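Peptidoglycan D,D-transpeptidase FtsI (Yersinia pestis, PDB 6SYN) cross-links peptidoglycan as a class B penicillin-binding protein with D,D-transpeptidase activity, probably during cell division, and is a target of beta-lactam antibiotics. Local coordinates at residues T253-V258 / Q302-V307; D323-F328 / A358-G363; V273-P278 / V309-L314; V259-Q264 / L314-S319; R375-I380 / Y459-A464. All blocks are in the same frame, centred on the assembly; numbering follows the deposited sequence.

Contact 1: T253-V258 / Q302-V307; sequences TVKPMV and QKSSNV. With CB9 ((2R,4S)-2-[(1R)-1-{[(2S)-2-carboxy-2-phenylacetyl]amino}-2-oxoethyl]-5,5-dimethyl-1,3-thiazolidine-4-carboxylic acid), chain D.
Segments 253-258 and 302-307 come nearest at Lys-255 and Ser-304, whose CA atoms are 8.0 Å apart; the gap is bridged by the long lysine side chain, which points from segment 253-258 toward the break between helices 297-303 and 306-314. With CG beside the backbone N (chi1 -73°) and the rest of the chain extended, the lysine brings its amine to two polar groups at once. NZ donates to Ser-304 OG at 2.7 Å and to Asn-306 OD1 at 3.0 Å. The second bond lies in the plane of the asparagine carbonyl, with a C=O...N angle of 157°, and the two side chains meet at about a right angle. Nearby, CE packs 3.7 Å from Ser-305 O. Lys-255 closes the SxxK motif that starts at Ser-252, the residue acylated in enzymes of this family, while Ser-304 to Asn-306 form the SxN motif; both line the pocket occupied by the ring-opened penicillin CB9. Ser-304 has positive phi where the chain leaves helix 297-303, and its OG also accepts from CB9 NAP at 2.9 Å. Asn-306 divides its amide between protein and ligand: OD1 faces the lysine, and ND2 donates to CB9 OAF at 2.8 Å with an N-H...O angle of 157°. The bond to the lysine therefore favours the amide rotation that presents ND2 to the ligand. Ser-304 OG is further bonded to Lys-439, and Ser-305 OG, at the N-cap of helix 306-314, to Asp-288.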
# COMPACT_ATOMS: atom_id res chain seq x y z
N THR A 253 7.78 13.44 -5.25
CA THR A 253 8.44 12.15 -5.38
C THR A 253 8.91 11.89 -6.82
O THR A 253 9.78 11.01 -6.99
CB THR A 253 7.55 11.01 -4.86
OG1 THR A 253 6.30 11.05 -5.55
CG2 THR A 253 7.30 11.08 -3.37
N VAL A 254 8.36 12.59 -7.82
CA VAL A 254 8.75 12.47 -9.27
C VAL A 254 10.16 13.03 -9.50
O VAL A 254 10.82 12.57 -10.46
CB VAL A 254 7.74 13.16 -10.20
CG1 VAL A 254 6.38 12.50 -10.16
CG2 VAL A 254 7.64 14.65 -9.94
N LYS A 255 10.59 14.00 -8.69
CA LYS A 255 11.73 14.92 -8.96
C LYS A 255 13.01 14.16 -9.30
O LYS A 255 13.78 14.63 -10.13
CB LYS A 255 11.97 15.87 -7.78
CG LYS A 255 10.93 16.97 -7.65
CD LYS A 255 11.21 17.95 -6.53
CE LYS A 255 10.17 19.05 -6.46
NZ LYS A 255 10.19 19.73 -5.14
N PRO A 256 13.31 13.00 -8.67
CA PRO A 256 14.48 12.21 -9.07
C PRO A 256 14.48 11.81 -10.56
O PRO A 256 15.56 11.69 -11.11
CB PRO A 256 14.42 10.99 -8.15
CG PRO A 256 13.72 11.52 -6.92
CD PRO A 256 12.65 12.44 -7.48
N MET A 257 13.30 11.63 -11.17
CA MET A 257 13.18 11.32 -12.62
C MET A 257 13.35 12.60 -13.46
O MET A 257 13.82 12.49 -14.60
CB MET A 257 11.84 10.66 -12.95
CG MET A 257 11.64 9.35 -12.23
SD MET A 257 10.09 8.55 -12.70
CE MET A 257 8.91 9.48 -11.72
N VAL A 258 12.99 13.77 -12.92
CA VAL A 258 13.20 15.07 -13.63
C VAL A 258 14.71 15.31 -13.75
O VAL A 258 15.17 15.67 -14.86
CB VAL A 258 12.51 16.25 -12.94
CG1 VAL A 258 12.76 17.55 -13.70
CG2 VAL A 258 11.01 16.03 -12.76
N GLN A 302 17.57 17.90 -2.52
CA GLN A 302 17.88 18.05 -1.07
C GLN A 302 16.87 18.99 -0.40
O GLN A 302 16.41 18.66 0.71
CB GLN A 302 19.30 18.63 -0.91
CG GLN A 302 19.74 18.84 0.54
CD GLN A 302 20.85 19.86 0.65
OE1 GLN A 302 20.85 20.89 -0.01
NE2 GLN A 302 21.81 19.58 1.51
N LYS A 303 16.60 20.13 -1.03
CA LYS A 303 15.70 21.21 -0.53
C LYS A 303 14.27 21.01 -1.04
O LYS A 303 13.35 21.69 -0.52
CB LYS A 303 16.20 22.58 -1.00
CG LYS A 303 17.03 23.33 0.03
CD LYS A 303 18.00 22.43 0.74
CE LYS A 303 19.00 23.20 1.58
NZ LYS A 303 18.49 23.39 2.96
N SER A 304 14.10 20.11 -2.02
CA SER A 304 12.85 19.93 -2.81
C SER A 304 12.47 21.27 -3.45
O SER A 304 11.45 21.87 -3.06
CB SER A 304 11.75 19.35 -1.97
OG SER A 304 10.89 18.56 -2.78
N SER A 305 13.26 21.71 -4.43
CA SER A 305 13.05 22.98 -5.19
C SER A 305 12.03 22.75 -6.31
O SER A 305 12.32 21.97 -7.23
CB SER A 305 14.35 23.52 -5.73
OG SER A 305 14.15 24.76 -6.38
N ASN A 306 10.88 23.41 -6.22
CA ASN A 306 9.84 23.43 -7.29
C ASN A 306 10.35 24.27 -8.46
O ASN A 306 10.19 23.82 -9.61
CB ASN A 306 8.49 23.96 -6.79
CG ASN A 306 7.73 22.99 -5.90
OD1 ASN A 306 8.15 21.86 -5.69
ND2 ASN A 306 6.61 23.44 -5.38
N VAL A 307 10.94 25.44 -8.18
CA VAL A 307 11.53 26.34 -9.22
C VAL A 307 12.61 25.56 -9.97
O VAL A 307 12.59 25.57 -11.22
CB VAL A 307 12.09 27.64 -8.61
CG1 VAL A 307 13.03 28.36 -9.58
CG2 VAL A 307 11.00 28.58 -8.14
C CB9 D . 6.56 18.53 -3.33
N CB9 D . 5.38 20.56 -2.43
O CB9 D . 5.80 17.75 -2.81
CA CB9 D . 6.60 20.03 -3.04
CB CB9 D . 7.89 20.38 -2.25
CAA CB9 D . 9.01 20.89 1.18
CAB CB9 D . 6.52 20.92 1.33
OAD CB9 D . 7.75 17.92 1.82
OAE CB9 D . 1.83 23.61 -3.05
OAF CB9 D . 4.75 21.55 -4.34
OAG CB9 D . 9.14 17.43 0.24
OAH CB9 D . 1.98 21.56 -3.62
CAJ CB9 D . 3.20 22.62 1.90
CAK CB9 D . 4.03 23.52 1.27
CAL CB9 D . 2.55 21.66 1.16
CAM CB9 D . 4.21 23.45 -0.10
CAN CB9 D . 2.73 21.59 -0.21
NAP CB9 D . 8.40 19.27 -1.42
SAQ CB9 D . 7.63 21.72 -1.05
CAR CB9 D . 8.23 18.07 0.71
CAS CB9 D . 2.40 22.54 -3.07
CAT CB9 D . 4.67 21.46 -3.12
CAU CB9 D . 3.59 22.47 -0.86
CAX CB9 D . 7.63 19.18 -0.17
CAY CB9 D . 3.77 22.47 -2.37
CAZ CB9 D . 7.71 20.62 0.44

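Contact 2: D323-F328 / A358-G363; sequences DTYSRF and ATFSFG
Phe-360 is where segment 358-363 meets Tyr-325, and it does so with both its ring and its carbonyl. CG stands anti to the backbone N (chi1 -153°), which brings the end of the phenyl ring against the tyrosine. The two side chains slide past each other in opposite directions and make an offset stack, with centroids 4.7 Å apart and planes 30° from parallel. Overlap is partial: Tyr-325 CE2 sits over the rim of one phenylalanine face, and Tyr-325 CD2 is 3.5 Å from Phe-360 CZ. At the far end of the same tyrosine ring, OH donates to Phe-360 O at 2.8 Å, tilted 25° from the carbonyl plane, with the oxygen at the edge of the ring. The bond holds the hydroxyl end while the stack restricts the turn of the ring. At Ser-361, CA lies 3.9 Å from Tyr-325 OH, while its own OG turns back to Ala-358 O, which also accepts from Ser-361 N. Gly-363 has positive phi, and its backbone bonds to Gly-251, just ahead of Ser-252. Helix 319-327 is thus tied to segment 358-363 within the helical part of the penicillin-binding transpeptidase fold, behind its SxxK site.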
# COMPACT_ATOMS: atom_id res chain seq x y z
N ASP A 323 7.95 10.70 -21.43
CA ASP A 323 8.67 9.46 -21.81
C ASP A 323 9.31 8.81 -20.57
O ASP A 323 9.19 7.59 -20.43
CB ASP A 323 9.73 9.72 -22.89
CG ASP A 323 10.06 8.47 -23.67
OD1 ASP A 323 9.17 8.01 -24.43
OD2 ASP A 323 11.18 7.93 -23.49
N THR A 324 9.97 9.58 -19.71
CA THR A 324 10.72 9.04 -18.54
C THR A 324 9.74 8.45 -17.51
O THR A 324 10.03 7.36 -16.99
CB THR A 324 11.65 10.07 -17.91
OG1 THR A 324 12.60 10.49 -18.90
CG2 THR A 324 12.39 9.52 -16.71
N TYR A 325 8.63 9.14 -17.20
CA TYR A 325 7.64 8.65 -16.21
C TYR A 325 7.02 7.36 -16.74
O TYR A 325 6.82 6.42 -15.93
CB TYR A 325 6.55 9.69 -15.92
CG TYR A 325 6.98 10.95 -15.22
CD1 TYR A 325 8.31 11.29 -15.05
CD2 TYR A 325 6.03 11.85 -14.78
CE1 TYR A 325 8.68 12.48 -14.43
CE2 TYR A 325 6.37 13.03 -14.16
CZ TYR A 325 7.70 13.36 -13.99
OH TYR A 325 8.03 14.53 -13.38
N SER A 326 6.71 7.32 -18.04
CA SER A 326 6.25 6.12 -18.79
C SER A 326 7.31 5.01 -18.67
O SER A 326 6.95 3.91 -18.24
CB SER A 326 5.98 6.42 -20.25
OG SER A 326 4.69 6.97 -20.42
N ARG A 327 8.55 5.31 -19.04
CA ARG A 327 9.70 4.37 -18.96
C ARG A 327 9.77 3.76 -17.55
O ARG A 327 10.09 2.56 -17.45
CB ARG A 327 11.02 5.06 -19.32
CG ARG A 327 11.29 5.14 -20.81
CD ARG A 327 12.62 5.80 -21.14
NE ARG A 327 13.60 4.83 -21.64
CZ ARG A 327 13.59 4.27 -22.85
NH1 ARG A 327 14.52 3.40 -23.18
NH2 ARG A 327 12.64 4.57 -23.72
N PHE A 328 9.48 4.54 -16.51
CA PHE A 328 9.53 4.11 -15.08
C PHE A 328 8.23 3.41 -14.68
O PHE A 328 8.20 2.81 -13.58
CB PHE A 328 9.87 5.30 -14.17
CG PHE A 328 11.35 5.46 -13.92
CD1 PHE A 328 12.14 6.24 -14.75
CD2 PHE A 328 11.97 4.79 -12.87
CE1 PHE A 328 13.50 6.37 -14.52
CE2 PHE A 328 13.33 4.92 -12.64
CZ PHE A 328 14.10 5.71 -13.47
N ALA A 358 5.55 22.55 -16.05
CA ALA A 358 6.11 22.88 -14.72
C ALA A 358 5.48 21.98 -13.64
O ALA A 358 6.23 21.29 -12.94
CB ALA A 358 5.90 24.34 -14.41
N THR A 359 4.16 21.99 -13.52
CA THR A 359 3.43 21.24 -12.46
C THR A 359 3.74 19.74 -12.59
O THR A 359 3.84 19.08 -11.53
CB THR A 359 1.93 21.55 -12.50
OG1 THR A 359 1.46 21.38 -13.83
CG2 THR A 359 1.63 22.95 -12.01
N PHE A 360 3.91 19.23 -13.82
CA PHE A 360 4.31 17.82 -14.11
C PHE A 360 5.71 17.53 -13.54
O PHE A 360 5.97 16.35 -13.22
CB PHE A 360 4.30 17.55 -15.61
CG PHE A 360 4.06 16.11 -15.99
CD1 PHE A 360 2.91 15.45 -15.58
CD2 PHE A 360 4.96 15.42 -16.79
CE1 PHE A 360 2.68 14.13 -15.93
CE2 PHE A 360 4.72 14.10 -17.15
CZ PHE A 360 3.58 13.46 -16.72
N SER A 361 6.57 18.55 -13.42
CA SER A 361 7.95 18.41 -12.89
C SER A 361 7.95 18.30 -11.36
O SER A 361 9.00 17.92 -10.81
CB SER A 361 8.85 19.52 -13.37
OG SER A 361 8.65 20.72 -12.63
N PHE A 362 6.85 18.64 -10.68
CA PHE A 362 6.69 18.38 -9.22
C PHE A 362 5.38 17.61 -8.99
O PHE A 362 4.71 17.84 -7.96
CB PHE A 362 6.89 19.65 -8.38
CG PHE A 362 6.28 20.93 -8.91
CD1 PHE A 362 4.98 21.29 -8.59
CD2 PHE A 362 7.04 21.82 -9.66
CE1 PHE A 362 4.45 22.49 -9.04
CE2 PHE A 362 6.51 23.01 -10.11
CZ PHE A 362 5.21 23.35 -9.80
N GLY A 363 5.04 16.73 -9.94
CA GLY A 363 4.16 15.56 -9.75
C GLY A 363 2.67 15.88 -9.76
O GLY A 363 1.93 15.06 -9.22

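Contact 3: V273-P278 / V309-L314; sequences VLNTLP and VSKLAL
Leu-274 and Leu-312 cross obliquely where strand 273-275 runs over helix 306-314, the short segment axes lying 9.5 Å apart at 99°. Their methyl ends do the touching, CD2 of Leu-274 standing 3.6 Å from CD2 of Leu-312. One residue along each segment the character changes: Lys-311, extended beyond CG, lies slantwise to Asn-275 and brings its amine to that residue's backbone. NZ donates to Asn-275 O at 2.7 Å, approaching from above the carbonyl plane, about 44° out of it, and makes a weak bond of 3.4 Å to Asn-275 OD1. The asparagine amide is held from its own side as well. With CG anti to the backbone N (chi1 -180°), OD1 accepts from Leu-277 N at 3.1 Å, closing an Asx turn as the chain leaves the strand. A water joins the same cluster, accepting from Lys-311 NZ and donating to Asn-275 OD1 and to Leu-277 O, at 2.7 Å from the latter. Tyr-279 adds a cation-pi partner to Lys-311. The apolar pair and the polar cluster thus sit next to each other, and the lysine's probable positive charge is met by oxygens, a water and a ring rather than by a carboxylate among these partners.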
# COMPACT_ATOMS: atom_id res chain seq x y z
N VAL A 273 24.41 24.73 -11.13
CA VAL A 273 23.76 25.63 -10.13
C VAL A 273 22.73 26.51 -10.84
O VAL A 273 23.14 27.31 -11.71
CB VAL A 273 24.79 26.50 -9.38
CG1 VAL A 273 24.12 27.41 -8.36
CG2 VAL A 273 25.87 25.67 -8.72
N LEU A 274 21.45 26.39 -10.45
CA LEU A 274 20.28 27.10 -11.05
C LEU A 274 19.80 28.20 -10.10
O LEU A 274 19.78 27.97 -8.88
CB LEU A 274 19.17 26.08 -11.33
CG LEU A 274 19.20 25.41 -12.70
CD1 LEU A 274 20.51 24.67 -12.91
CD2 LEU A 274 18.03 24.47 -12.89
N ASN A 275 19.42 29.35 -10.67
CA ASN A 275 18.66 30.42 -9.97
C ASN A 275 17.31 29.83 -9.53
O ASN A 275 16.56 29.37 -10.42
CB ASN A 275 18.48 31.65 -10.88
CG ASN A 275 17.71 32.78 -10.22
OD1 ASN A 275 16.54 32.62 -9.88
ND2 ASN A 275 18.36 33.92 -10.06
N THR A 276 17.03 29.81 -8.23
CA THR A 276 15.83 29.17 -7.63
C THR A 276 14.91 30.23 -7.01
O THR A 276 14.04 29.86 -6.20
CB THR A 276 16.24 28.07 -6.65
OG1 THR A 276 17.34 28.55 -5.87
CG2 THR A 276 16.64 26.79 -7.35
N LEU A 277 15.06 31.49 -7.43
CA LEU A 277 14.20 32.62 -6.98
C LEU A 277 12.80 32.47 -7.59
O LEU A 277 12.64 31.83 -8.62
CB LEU A 277 14.84 33.95 -7.39
CG LEU A 277 16.14 34.29 -6.66
CD1 LEU A 277 16.88 35.42 -7.36
CD2 LEU A 277 15.86 34.65 -5.21
N PRO A 278 11.75 33.06 -6.96
CA PRO A 278 10.40 33.01 -7.52
C PRO A 278 10.38 33.62 -8.92
O PRO A 278 11.04 34.62 -9.11
CB PRO A 278 9.57 33.85 -6.55
CG PRO A 278 10.36 33.83 -5.27
CD PRO A 278 11.81 33.81 -5.70
N VAL A 309 13.18 22.26 -10.44
CA VAL A 309 12.67 21.18 -11.34
C VAL A 309 11.82 21.79 -12.46
O VAL A 309 11.81 21.22 -13.57
CB VAL A 309 11.90 20.07 -10.59
CG1 VAL A 309 12.81 19.27 -9.68
CG2 VAL A 309 10.69 20.59 -9.82
N SER A 310 11.10 22.89 -12.19
CA SER A 310 10.28 23.60 -13.20
C SER A 310 11.21 24.14 -14.30
O SER A 310 10.84 24.06 -15.48
CB SER A 310 9.46 24.72 -12.60
OG SER A 310 10.24 25.90 -12.46
N LYS A 311 12.37 24.66 -13.91
CA LYS A 311 13.35 25.22 -14.88
C LYS A 311 13.95 24.07 -15.70
O LYS A 311 14.23 24.30 -16.89
CB LYS A 311 14.39 26.08 -14.16
CG LYS A 311 13.91 27.50 -13.86
CD LYS A 311 14.85 28.31 -13.02
CE LYS A 311 14.37 29.74 -12.83
NZ LYS A 311 15.48 30.66 -12.49
N LEU A 312 14.10 22.87 -15.11
CA LEU A 312 14.68 21.68 -15.79
C LEU A 312 13.67 21.13 -16.81
O LEU A 312 14.08 20.87 -17.96
CB LEU A 312 15.05 20.61 -14.75
CG LEU A 312 16.18 20.97 -13.78
CD1 LEU A 312 16.47 19.82 -12.83
CD2 LEU A 312 17.45 21.37 -14.53
N ALA A 313 12.41 20.97 -16.41
CA ALA A 313 11.28 20.60 -17.29
C ALA A 313 11.23 21.52 -18.52
O ALA A 313 11.18 20.98 -19.64
CB ALA A 313 9.98 20.68 -16.53
N LEU A 314 11.25 22.84 -18.31
CA LEU A 314 10.95 23.86 -19.36
C LEU A 314 12.19 24.11 -20.24
O LEU A 314 12.02 24.78 -21.28
CB LEU A 314 10.45 25.15 -18.70
CG LEU A 314 9.00 25.12 -18.22
CD1 LEU A 314 8.70 26.26 -17.26
CD2 LEU A 314 8.03 25.16 -19.40
O HOH W 1 14.19 32.35 -10.72

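Contact 4: V259-Q264 / L314-S319; sequences VMTALQ and LAMPSS
Met-316 reaches helix 255-264 because CG stands beside its own backbone N (chi1 -61°), the chain runs straight through chi2 and then bends at chi3 (-74°), laying the SD-CE end against Thr-261 and Ala-262. The threonine answers with a chi1 of -50° that puts CG2 anti to its backbone N, where it is 3.7 Å from Met-316 SD and equally near CE; the two side chains meet at a slant. By the same torsion OG1 is directed to the helix's own backbone, bonding to Met-257 O, and it is also paired with the hydroxyl of Thr-324 on helix 319-327. Methyl and hydroxyl of one residue thus serve different neighbours. At Ala-262 the sulfur comes within 3.8 Å of CA, and Met-316 CE is 4.1 Å from Ala-262 CB, so the thioether end rests on the helix backbone as well as on side chains. No hydrogen bond crosses between the segments; the contact is van der Waals packing in a buried spot. Met-316 O accepts from Arg-357 on helix 354-360. Across these two segments Met-316 alone joins the loop between helices 306-314 and 319-327 to helix 255-264, in the helical region of the penicillin-binding transpeptidase domain.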
# COMPACT_ATOMS: atom_id res chain seq x y z
N VAL A 259 15.43 15.13 -12.65
CA VAL A 259 16.91 15.30 -12.58
C VAL A 259 17.56 14.33 -13.57
O VAL A 259 18.47 14.75 -14.29
CB VAL A 259 17.43 15.11 -11.14
CG1 VAL A 259 18.95 15.00 -11.08
CG2 VAL A 259 16.94 16.22 -10.23
N MET A 260 17.08 13.09 -13.63
CA MET A 260 17.61 12.04 -14.54
C MET A 260 17.46 12.49 -15.99
O MET A 260 18.46 12.48 -16.73
CB MET A 260 16.90 10.70 -14.32
CG MET A 260 17.37 9.97 -13.07
SD MET A 260 16.29 8.60 -12.58
CE MET A 260 17.06 8.12 -11.03
N THR A 261 16.26 12.91 -16.39
CA THR A 261 15.94 13.35 -17.77
C THR A 261 16.88 14.50 -18.16
O THR A 261 17.49 14.43 -19.24
CB THR A 261 14.47 13.75 -17.90
OG1 THR A 261 13.68 12.68 -17.36
CG2 THR A 261 14.04 14.00 -19.33
N ALA A 262 16.99 15.52 -17.30
CA ALA A 262 17.75 16.77 -17.56
C ALA A 262 19.24 16.46 -17.74
O ALA A 262 19.87 17.08 -18.61
CB ALA A 262 17.52 17.75 -16.43
N LEU A 263 19.78 15.52 -16.95
CA LEU A 263 21.18 15.04 -17.09
C LEU A 263 21.37 14.40 -18.48
O LEU A 263 22.30 14.82 -19.20
CB LEU A 263 21.50 14.05 -15.96
CG LEU A 263 21.64 14.67 -14.57
CD1 LEU A 263 21.74 13.61 -13.49
CD2 LEU A 263 22.85 15.59 -14.49
N GLN A 264 20.50 13.46 -18.87
CA GLN A 264 20.57 12.74 -20.17
C GLN A 264 20.45 13.73 -21.33
O GLN A 264 21.19 13.56 -22.32
CB GLN A 264 19.46 11.70 -20.31
CG GLN A 264 19.52 10.94 -21.62
CD GLN A 264 19.00 9.53 -21.48
OE1 GLN A 264 19.76 8.59 -21.28
NE2 GLN A 264 17.68 9.39 -21.57
N LEU A 314 11.25 22.84 -18.31
CA LEU A 314 10.95 23.86 -19.36
C LEU A 314 12.19 24.11 -20.24
O LEU A 314 12.02 24.78 -21.28
CB LEU A 314 10.45 25.15 -18.70
CG LEU A 314 9.00 25.12 -18.22
CD1 LEU A 314 8.70 26.26 -17.26
CD2 LEU A 314 8.03 25.16 -19.40
N ALA A 315 13.37 23.60 -19.88
CA ALA A 315 14.55 23.57 -20.77
C ALA A 315 14.51 22.31 -21.65
O ALA A 315 15.52 22.01 -22.30
CB ALA A 315 15.83 23.66 -19.98
N MET A 316 13.37 21.61 -21.67
CA MET A 316 13.18 20.37 -22.47
C MET A 316 11.78 20.35 -23.08
O MET A 316 10.89 21.05 -22.60
CB MET A 316 13.36 19.13 -21.59
CG MET A 316 14.74 19.03 -20.99
SD MET A 316 15.06 17.46 -20.15
CE MET A 316 14.07 17.67 -18.67
N PRO A 317 11.55 19.57 -24.16
CA PRO A 317 10.21 19.35 -24.70
C PRO A 317 9.32 18.63 -23.68
O PRO A 317 9.83 17.80 -22.94
CB PRO A 317 10.41 18.43 -25.92
CG PRO A 317 11.89 18.49 -26.22
CD PRO A 317 12.57 18.83 -24.92
N SER A 318 8.03 18.95 -23.68
CA SER A 318 7.00 18.36 -22.78
C SER A 318 7.05 16.83 -22.82
O SER A 318 6.74 16.21 -21.78
CB SER A 318 5.62 18.87 -23.13
OG SER A 318 5.21 18.37 -24.38
N SER A 319 7.45 16.25 -23.96
CA SER A 319 7.44 14.78 -24.23
C SER A 319 8.51 14.04 -23.41
O SER A 319 8.34 12.82 -23.21
CB SER A 319 7.62 14.51 -25.70
OG SER A 319 8.90 14.95 -26.12

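Contact 5: R375-I380 / Y459-A464; sequences RVYATI and YTAGVA
Tyr-377 lays one face of its ring over the methyl group of Ala-461. CB of Ala-461 is 3.5 Å from the ring centroid and only 8° off the ring normal, a CH-pi contact almost centred on the face; CE1 of Tyr-377, at 3.6 Å from that CB, is scarcely nearer than the other ring atoms. Against the opposite face, toward the rim, lies CD1 of Ile-380, one helical turn further on, 4.0 Å above the plane, so the ring is sandwiched between its own helix and the strand. With CG beside the backbone N (chi1 -82°) the ring points at the strand, where the CA atoms of Tyr-377 and Gly-462 approach to 6.1 Å and the ring's CD2 lies 3.7 Å from Gly-462 N. Helix 370-381 here packs on one face of the five-stranded antiparallel sheet of the transpeptidase domain; Thr-460 of the same strand touches helix 492-505. The segment axes are 7.8 Å apart and inclined by 31°. Strand 455-464 neighbours strand 437-446, which carries the KTG motif, and Ala-461 pairs through its backbone with Lys-439. Further along, Val-463 brings CG2 to 3.3 Å from Tyr-377 O without any hydrogen bond between the segments. The tyrosine hydroxyl bonds to Thr-253 O, next to Ser-252 in the chain.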
# COMPACT_ATOMS: atom_id res chain seq x y z
N ARG A 375 7.28 0.64 -7.68
CA ARG A 375 7.98 0.09 -8.87
C ARG A 375 8.92 1.15 -9.45
O ARG A 375 10.03 0.76 -9.88
CB ARG A 375 6.97 -0.41 -9.90
CG ARG A 375 7.61 -1.22 -11.02
CD ARG A 375 6.65 -1.59 -12.13
NE ARG A 375 5.79 -0.47 -12.50
CZ ARG A 375 4.60 -0.58 -13.08
NH1 ARG A 375 4.11 -1.77 -13.38
NH2 ARG A 375 3.91 0.51 -13.36
N VAL A 376 8.53 2.43 -9.46
CA VAL A 376 9.43 3.54 -9.88
C VAL A 376 10.72 3.45 -9.03
O VAL A 376 11.82 3.41 -9.61
CB VAL A 376 8.76 4.92 -9.76
CG1 VAL A 376 9.76 6.06 -9.89
CG2 VAL A 376 7.64 5.09 -10.78
N TYR A 377 10.58 3.37 -7.71
CA TYR A 377 11.71 3.41 -6.75
C TYR A 377 12.49 2.08 -6.80
O TYR A 377 13.72 2.13 -6.59
CB TYR A 377 11.20 3.89 -5.39
CG TYR A 377 11.10 5.39 -5.34
CD1 TYR A 377 10.04 6.05 -5.93
CD2 TYR A 377 12.14 6.15 -4.83
CE1 TYR A 377 9.96 7.44 -5.94
CE2 TYR A 377 12.08 7.54 -4.84
CZ TYR A 377 10.99 8.18 -5.40
OH TYR A 377 10.95 9.55 -5.41
N ALA A 378 11.82 0.97 -7.12
CA ALA A 378 12.44 -0.36 -7.37
C ALA A 378 13.30 -0.31 -8.64
O ALA A 378 14.33 -1.02 -8.69
CB ALA A 378 11.37 -1.42 -7.48
N THR A 379 12.89 0.51 -9.62
CA THR A 379 13.60 0.74 -10.91
C THR A 379 14.78 1.70 -10.68
O THR A 379 15.86 1.44 -11.26
CB THR A 379 12.60 1.22 -11.97
OG1 THR A 379 11.52 0.28 -11.95
CG2 THR A 379 13.20 1.29 -13.36
N ILE A 380 14.59 2.76 -9.88
CA ILE A 380 15.70 3.66 -9.42
C ILE A 380 16.73 2.78 -8.70
O ILE A 380 17.94 2.91 -9.01
CB ILE A 380 15.17 4.79 -8.51
CG1 ILE A 380 14.36 5.82 -9.30
CG2 ILE A 380 16.32 5.45 -7.74
CD1 ILE A 380 13.79 6.95 -8.47
N TYR A 459 4.17 12.01 1.92
CA TYR A 459 4.93 11.00 1.14
C TYR A 459 6.35 10.87 1.69
O TYR A 459 6.98 11.89 2.03
CB TYR A 459 5.08 11.44 -0.32
CG TYR A 459 3.95 11.10 -1.26
CD1 TYR A 459 3.79 9.81 -1.74
CD2 TYR A 459 3.11 12.08 -1.74
CE1 TYR A 459 2.79 9.50 -2.64
CE2 TYR A 459 2.10 11.79 -2.64
CZ TYR A 459 1.94 10.49 -3.10
OH TYR A 459 0.96 10.19 -3.99
N THR A 460 6.87 9.64 1.71
CA THR A 460 8.33 9.35 1.72
C THR A 460 8.54 8.05 0.95
O THR A 460 7.96 7.02 1.34
CB THR A 460 8.90 9.36 3.14
OG1 THR A 460 8.98 10.72 3.56
CG2 THR A 460 10.27 8.73 3.24
N ALA A 461 9.29 8.13 -0.15
CA ALA A 461 9.69 6.99 -1.00
C ALA A 461 11.22 6.91 -0.97
O ALA A 461 11.85 7.95 -0.73
CB ALA A 461 9.17 7.17 -2.40
N GLY A 462 11.78 5.72 -1.19
CA GLY A 462 13.24 5.58 -1.25
C GLY A 462 13.71 4.14 -1.35
O GLY A 462 12.87 3.22 -1.51
N VAL A 463 15.02 3.99 -1.21
CA VAL A 463 15.80 2.78 -1.58
C VAL A 463 16.90 2.63 -0.53
O VAL A 463 17.29 3.66 0.04
CB VAL A 463 16.32 2.97 -3.02
CG1 VAL A 463 17.84 2.97 -3.12
CG2 VAL A 463 15.70 1.97 -3.98
N ALA A 464 17.33 1.40 -0.24
CA ALA A 464 18.39 1.11 0.75
C ALA A 464 18.89 -0.32 0.61
O ALA A 464 18.17 -1.17 0.09
CB ALA A 464 17.88 1.36 2.15

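Contact 1 supplies Lys-255, Ser-304 and Asn-306 to the CB9 pocket, and the other contacts lie around it in the same domain. Contact 2, its centre 11 Å away, backs it directly: Val-258 CG2 of contact 1 lies 3.4 Å from Tyr-325 OH. Contact 3 continues the helix that Asn-306 begins, with Val-309 CG1 3.6 Å from Lys-255 CG. Contact 4 uses the same helix as Lys-255 and touches contact 2 where Phe-328 CZ lies 3.7 Å from Met-260 SD. Contact 5 brings in the sheet, with the side chain of Tyr-377 about 10 Å from CB9. Contacts 3 and 5 do not meet, their nearest atoms being about 11 Å apart.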